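Local coordinates for LPXTG-motif cell wall anchor domain protein (Mobiluncus mulieris, PDB 5U5O) that probably mediates bacterial adhesion as part of a giant, wall-anchored surface protein whose Ig-like domains carry intramolecular cross-links, at residues A[233-236]-A[237-240]; A[179-182]-A[183-186]; A[221-224]-A[225-228]. All coordinates share one frame; numbering follows the deposited sequence. Where two conformers were deposited one is given.

All three contacts are local and lie in the DUF5979 part of the chain. Interactions 1 and 2 sit at the surface, their centres about 40 and 49 Å from the chain centre, whereas interaction 3 is buried, its centre about 13 Å from that point. Interactions 1 and 2 touch: Gln240 O lies 2.8 Å from Lys186 N, a probable hydrogen bond joining the helix to the 179-186 loop. Interaction 3 stands apart, its nearest atoms about 14 Å from interaction 1, although strand 226-232 and helix 234-241 follow each other in the chain. Chemistry follows place: side-chain amides bonding to each other and to a helix carbonyl in 1, a carboxylate and carbonyl organising a loop in 2, and a type II turn between sheets, with a buried carboxylate held by backbone amides, in 3.

Interaction 1 of 3, residues A[233-236]-A[237-240]; sequences DVQG and AVNQ
Gln235 and Asn239, one helical turn apart, join their side-chain amides: Gln235 NE2 donates to Asn239 OD1 over 2.9 Å at an N-H...O angle of 160°. The oxygen lies in the amide plane of Gln235, but the donor stands above the carbonyl plane of Asn239, and the two amide planes are 43° apart. Gln235 can reach forward since its CG is anti to the backbone N (chi1 -172°) and the chain then bends at chi2.

On another side of the helix, Gln240 folds back on Gly236. Its extended chain brings NE2 to 3.0 Å from Gly236 O, met from well above the carbonyl plane, while Gln240 N makes a weak bond to the same oxygen. NE2 also donates to Ser193 O, so this amide links the helix to the start of strand 193-200.

These contacts belong to the short helix 234-241, which follows strand 226-232. Asp233 is its N-cap: OD1 accepts from Gly236 N at 3.0 Å, approached from above the carboxylate plane. Successive i to i+4 backbone bonds then run from Ala237 N to Asp233 O, Val238 N to Val234 O and Asn239 N to Gln235 O.

Val234 and Val238 form the apolar pair, CG1 of the former meeting CG2 of the latter at 4.2 Å; both valines also touch Asp245 of strand 244-251.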
# COMPACT_ATOMS: atom_id res chain seq x y z
N ASP A 233 -15.20 1.70 -29.62
CA ASP A 233 -15.17 2.19 -30.98
C ASP A 233 -16.54 2.00 -31.62
O ASP A 233 -16.82 0.98 -32.25
CB ASP A 233 -14.08 1.44 -31.78
CG ASP A 233 -13.91 1.95 -33.20
OD1 ASP A 233 -14.71 2.77 -33.69
OD2 ASP A 233 -12.93 1.51 -33.84
N VAL A 234 -17.37 3.02 -31.47
CA VAL A 234 -18.77 2.91 -31.88
C VAL A 234 -18.87 2.84 -33.40
O VAL A 234 -19.67 2.05 -33.93
CB VAL A 234 -19.65 4.05 -31.32
CG1 VAL A 234 -21.07 3.91 -31.83
CG2 VAL A 234 -19.64 4.04 -29.80
N GLN A 235 -18.06 3.63 -34.10
CA GLN A 235 -18.13 3.62 -35.56
C GLN A 235 -17.75 2.24 -36.10
O GLN A 235 -18.36 1.77 -37.06
CB GLN A 235 -17.23 4.69 -36.18
CG GLN A 235 -17.41 4.86 -37.68
CD GLN A 235 -18.81 5.30 -38.05
OE1 GLN A 235 -19.29 6.33 -37.59
NE2 GLN A 235 -19.48 4.51 -38.89
N GLY A 236 -16.78 1.59 -35.46
CA GLY A 236 -16.41 0.23 -35.84
C GLY A 236 -17.58 -0.74 -35.67
O GLY A 236 -17.76 -1.64 -36.49
N ALA A 237 -18.34 -0.57 -34.59
CA ALA A 237 -19.55 -1.38 -34.38
C ALA A 237 -20.62 -1.11 -35.44
O ALA A 237 -21.17 -2.05 -36.02
CB ALA A 237 -20.08 -1.12 -32.99
N VAL A 238 -20.88 0.17 -35.71
CA VAL A 238 -21.82 0.61 -36.74
C VAL A 238 -21.43 0.07 -38.11
O VAL A 238 -22.29 -0.38 -38.87
CB VAL A 238 -21.92 2.15 -36.79
CG1 VAL A 238 -22.68 2.66 -38.01
CG2 VAL A 238 -22.56 2.67 -35.51
N ASN A 239 -20.13 0.09 -38.43
CA ASN A 239 -19.69 -0.42 -39.72
C ASN A 239 -20.00 -1.90 -39.92
O ASN A 239 -20.35 -2.31 -41.03
CB ASN A 239 -18.19 -0.16 -39.91
CG ASN A 239 -17.86 1.30 -40.09
OD1 ASN A 239 -18.73 2.12 -40.39
ND2 ASN A 239 -16.59 1.63 -39.93
N GLN A 240 -19.88 -2.68 -38.86
CA GLN A 240 -20.14 -4.11 -38.90
C GLN A 240 -21.65 -4.42 -38.94
O GLN A 240 -22.07 -5.29 -39.68
CB GLN A 240 -19.49 -4.81 -37.73
CG GLN A 240 -17.97 -4.79 -37.81
CD GLN A 240 -17.34 -5.31 -36.55
OE1 GLN A 240 -17.10 -6.50 -36.41
NE2 GLN A 240 -17.13 -4.40 -35.57

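Interaction 2 of 3, residues A[179-182]-A[183-186]; sequences GWED and AFAK
Glu181 O is gripped by two backbone amides. Phe184 N and Ala185 N each lie 3.1 Å from this oxygen, but they approach differently: the Phe184 donor stands well above the carbonyl plane, whereas that of Ala185 lies in it. Neither bond is straight, with N-H...O angles of 146° and 135°, as befits two neighbouring amides converging on one acceptor.

The side chain of Glu181 serves the same turn. OE2 takes the Ala183 N-H over 2.9 Å, met on the anti side of the carboxylate and slightly out of its plane. With CG anti to the backbone N (chi1 175°) and a bend at chi2, the carboxylate curls back over the chain that follows it. One residue thus accepts three consecutive amides, Ala183 through its side chain and the next two through its backbone.

Apolar contacts flank this polar centre. Glu181 CG touches Phe184 CD2 at 3.4 Å, an oblique approach to the ring, with the carboxylate plane almost perpendicular to the ring plane. Both side chains also pack on Leu243. At the other end, Ala185 CB meets the indole of Trp180 obliquely, 3.4 Å from CZ2, while the ring also touches Arg189 and Ala192.

Neither 179-182 nor 183-186 forms a regular helix or strand; together they make a compact surface loop of the DUF5979 domain between strands 150-178 and 193-200. A separate bond runs from Lys186 NZ to Phe184 O at 3.1 Å, and the Lys186 backbone pairs with Gln240, placing the loop beside helix 234-241. Since the Glu181 carboxylate accepts a backbone N-H, that bond would be expected to favour its ionised form and to restrain the turn of the side chain.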
# COMPACT_ATOMS: atom_id res chain seq x y z
N GLY A 179 -30.98 -5.90 -31.50
CA GLY A 179 -31.36 -5.17 -32.69
C GLY A 179 -30.63 -5.49 -33.99
O GLY A 179 -30.80 -4.76 -34.96
N TRP A 180 -29.83 -6.55 -34.00
CA TRP A 180 -29.09 -6.96 -35.21
C TRP A 180 -30.05 -7.19 -36.38
O TRP A 180 -31.15 -7.74 -36.19
CB TRP A 180 -28.30 -8.24 -34.96
CG TRP A 180 -27.30 -8.54 -36.00
CD1 TRP A 180 -27.44 -9.33 -37.09
CD2 TRP A 180 -25.94 -8.08 -36.02
NE1 TRP A 180 -26.29 -9.36 -37.82
CE2 TRP A 180 -25.35 -8.61 -37.18
CE3 TRP A 180 -25.17 -7.25 -35.18
CZ2 TRP A 180 -24.01 -8.35 -37.52
CZ3 TRP A 180 -23.85 -6.99 -35.52
CH2 TRP A 180 -23.28 -7.54 -36.67
N GLU A 181 -29.69 -6.78 -37.60
CA GLU A 181 -30.53 -7.05 -38.78
C GLU A 181 -29.62 -7.55 -39.91
O GLU A 181 -28.74 -6.81 -40.38
CB GLU A 181 -31.27 -5.79 -39.22
CG GLU A 181 -32.08 -5.91 -40.52
CD GLU A 181 -32.90 -7.19 -40.62
OE1 GLU A 181 -33.75 -7.41 -39.73
OE2 GLU A 181 -32.69 -7.95 -41.61
N ASP A 182 -29.81 -8.80 -40.33
CA ASP A 182 -29.00 -9.41 -41.40
C ASP A 182 -29.05 -8.61 -42.70
O ASP A 182 -28.10 -8.63 -43.46
CB ASP A 182 -29.48 -10.83 -41.72
CG ASP A 182 -29.36 -11.78 -40.57
OD1 ASP A 182 -28.60 -11.53 -39.63
OD2 ASP A 182 -30.02 -12.84 -40.62
N ALA A 183 -30.16 -7.93 -43.00
CA ALA A 183 -30.23 -7.16 -44.25
C ALA A 183 -29.18 -6.08 -44.35
O ALA A 183 -28.75 -5.76 -45.44
CB ALA A 183 -31.61 -6.55 -44.45
N PHE A 184 -28.82 -5.51 -43.21
CA PHE A 184 -27.88 -4.40 -43.18
C PHE A 184 -26.46 -4.76 -42.75
O PHE A 184 -25.54 -4.01 -43.04
CB PHE A 184 -28.41 -3.31 -42.27
CG PHE A 184 -29.77 -2.78 -42.68
CD1 PHE A 184 -29.91 -2.10 -43.89
CD2 PHE A 184 -30.89 -2.99 -41.90
CE1 PHE A 184 -31.15 -1.63 -44.29
CE2 PHE A 184 -32.13 -2.51 -42.30
CZ PHE A 184 -32.27 -1.83 -43.50
N ALA A 185 -26.29 -5.91 -42.09
CA ALA A 185 -24.99 -6.28 -41.52
C ALA A 185 -23.94 -6.56 -42.58
O ALA A 185 -24.25 -7.05 -43.66
CB ALA A 185 -25.14 -7.48 -40.61
N LYS A 186 -22.69 -6.26 -42.25
CA LYS A 186 -21.56 -6.51 -43.13
C LYS A 186 -20.66 -7.66 -42.68
O LYS A 186 -19.66 -7.97 -43.34
CB LYS A 186 -20.73 -5.24 -43.23
CG LYS A 186 -21.50 -4.02 -43.70
CD LYS A 186 -22.20 -4.24 -45.04
CE LYS A 186 -22.72 -2.94 -45.62
NZ LYS A 186 -23.64 -2.23 -44.67

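Interaction 3 of 3, residues A[221-224]-A[225-228]; sequences GIPL and GDTC
A single backbone hydrogen bond closes the turn, from Asp226 N to Pro223 O at 3.1 Å. The N-H...O angle is 146° and the donor stands above the carbonyl plane, a somewhat bent closure. Leu224 and Gly225 occupy the corners of this type II beta turn. Gly225 has the positive phi (92°) usual at the second corner, where glycine is favoured.

The van der Waals contacts gather round Asp226. Ile222 CG2 packs against Asp226 CB at 3.6 Å, the two side chains crossing at about a right angle. CG2 is the branch placed anti to the backbone N of Ile222, with chi1 of -58° setting CG1 beside that nitrogen instead. Pro223 lies alongside Asp226, pointing the same way, and its CD reaches OD2 at 3.6 Å.

The turn links strand 216-223 to strand 226-232, which belong to different sheets of the DUF5979 domain: the former pairs with strand 150-178, the latter with strands 193-200 and 264-269. One G1 beta bulge, Gly221 and Ile222 facing Gly169, precedes the turn; the other, Gly225 and Asp226 facing Ile269, overlaps its end.

As to polar side-chain contacts, the buried Asp226 carboxylate is satisfied by backbone amides: OD1 accepts from Gln202 N and OD2 from Lys203 N. OD1 also takes a weak bond from Thr227 N.

The covalent link lies two residues beyond Asp226, where Cys228 is disulfide-bonded to Cys200 of the adjoining strand 193-200; Ile222 and Asp226 both touch Cys200.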
# COMPACT_ATOMS: atom_id res chain seq x y z
N GLY A 221 -6.11 -5.46 -10.60
CA GLY A 221 -5.09 -4.59 -9.97
C GLY A 221 -5.37 -3.10 -10.02
O GLY A 221 -4.46 -2.28 -10.15
N ILE A 222 -6.66 -2.76 -9.92
CA ILE A 222 -7.06 -1.36 -9.97
C ILE A 222 -7.05 -0.81 -8.53
O ILE A 222 -7.73 -1.37 -7.66
CB ILE A 222 -8.46 -1.19 -10.61
CG1 ILE A 222 -8.44 -1.78 -12.02
CG2 ILE A 222 -8.80 0.28 -10.64
CD1 ILE A 222 -9.80 -1.82 -12.71
N PRO A 223 -6.33 0.31 -8.29
CA PRO A 223 -6.33 0.93 -6.96
C PRO A 223 -7.76 1.23 -6.47
O PRO A 223 -8.61 1.67 -7.24
CB PRO A 223 -5.56 2.23 -7.18
CG PRO A 223 -4.62 1.91 -8.30
CD PRO A 223 -5.43 1.02 -9.21
N LEU A 224 -8.01 0.99 -5.19
CA LEU A 224 -9.31 1.24 -4.59
C LEU A 224 -9.60 2.74 -4.59
O LEU A 224 -8.81 3.56 -4.14
CB LEU A 224 -9.34 0.66 -3.20
CG LEU A 224 -9.27 -0.88 -3.17
CD1 LEU A 224 -9.12 -1.35 -1.73
CD2 LEU A 224 -10.49 -1.52 -3.83
N GLY A 225 -10.76 3.08 -5.17
CA GLY A 225 -11.14 4.46 -5.39
C GLY A 225 -10.77 5.06 -6.72
O GLY A 225 -10.99 6.25 -6.94
N ASP A 226 -10.21 4.25 -7.62
CA ASP A 226 -9.80 4.76 -8.91
C ASP A 226 -11.03 5.09 -9.76
O ASP A 226 -12.17 4.58 -9.55
CB ASP A 226 -8.91 3.75 -9.65
CG ASP A 226 -7.91 4.41 -10.57
OD1 ASP A 226 -8.01 5.64 -10.83
OD2 ASP A 226 -6.98 3.69 -11.03
N THR A 227 -10.81 6.02 -10.68
CA THR A 227 -11.78 6.34 -11.72
C THR A 227 -11.34 5.63 -12.99
O THR A 227 -10.19 5.79 -13.43
CB THR A 227 -11.82 7.85 -11.97
OG1 THR A 227 -12.28 8.51 -10.80
CG2 THR A 227 -12.74 8.23 -13.14
N CYS A 228 -12.25 4.82 -13.57
CA CYS A 228 -11.94 4.07 -14.76
C CYS A 228 -12.89 4.53 -15.90
O CYS A 228 -14.13 4.70 -15.66
CB CYS A 228 -12.20 2.64 -14.43
SG CYS A 228 -12.43 1.49 -15.78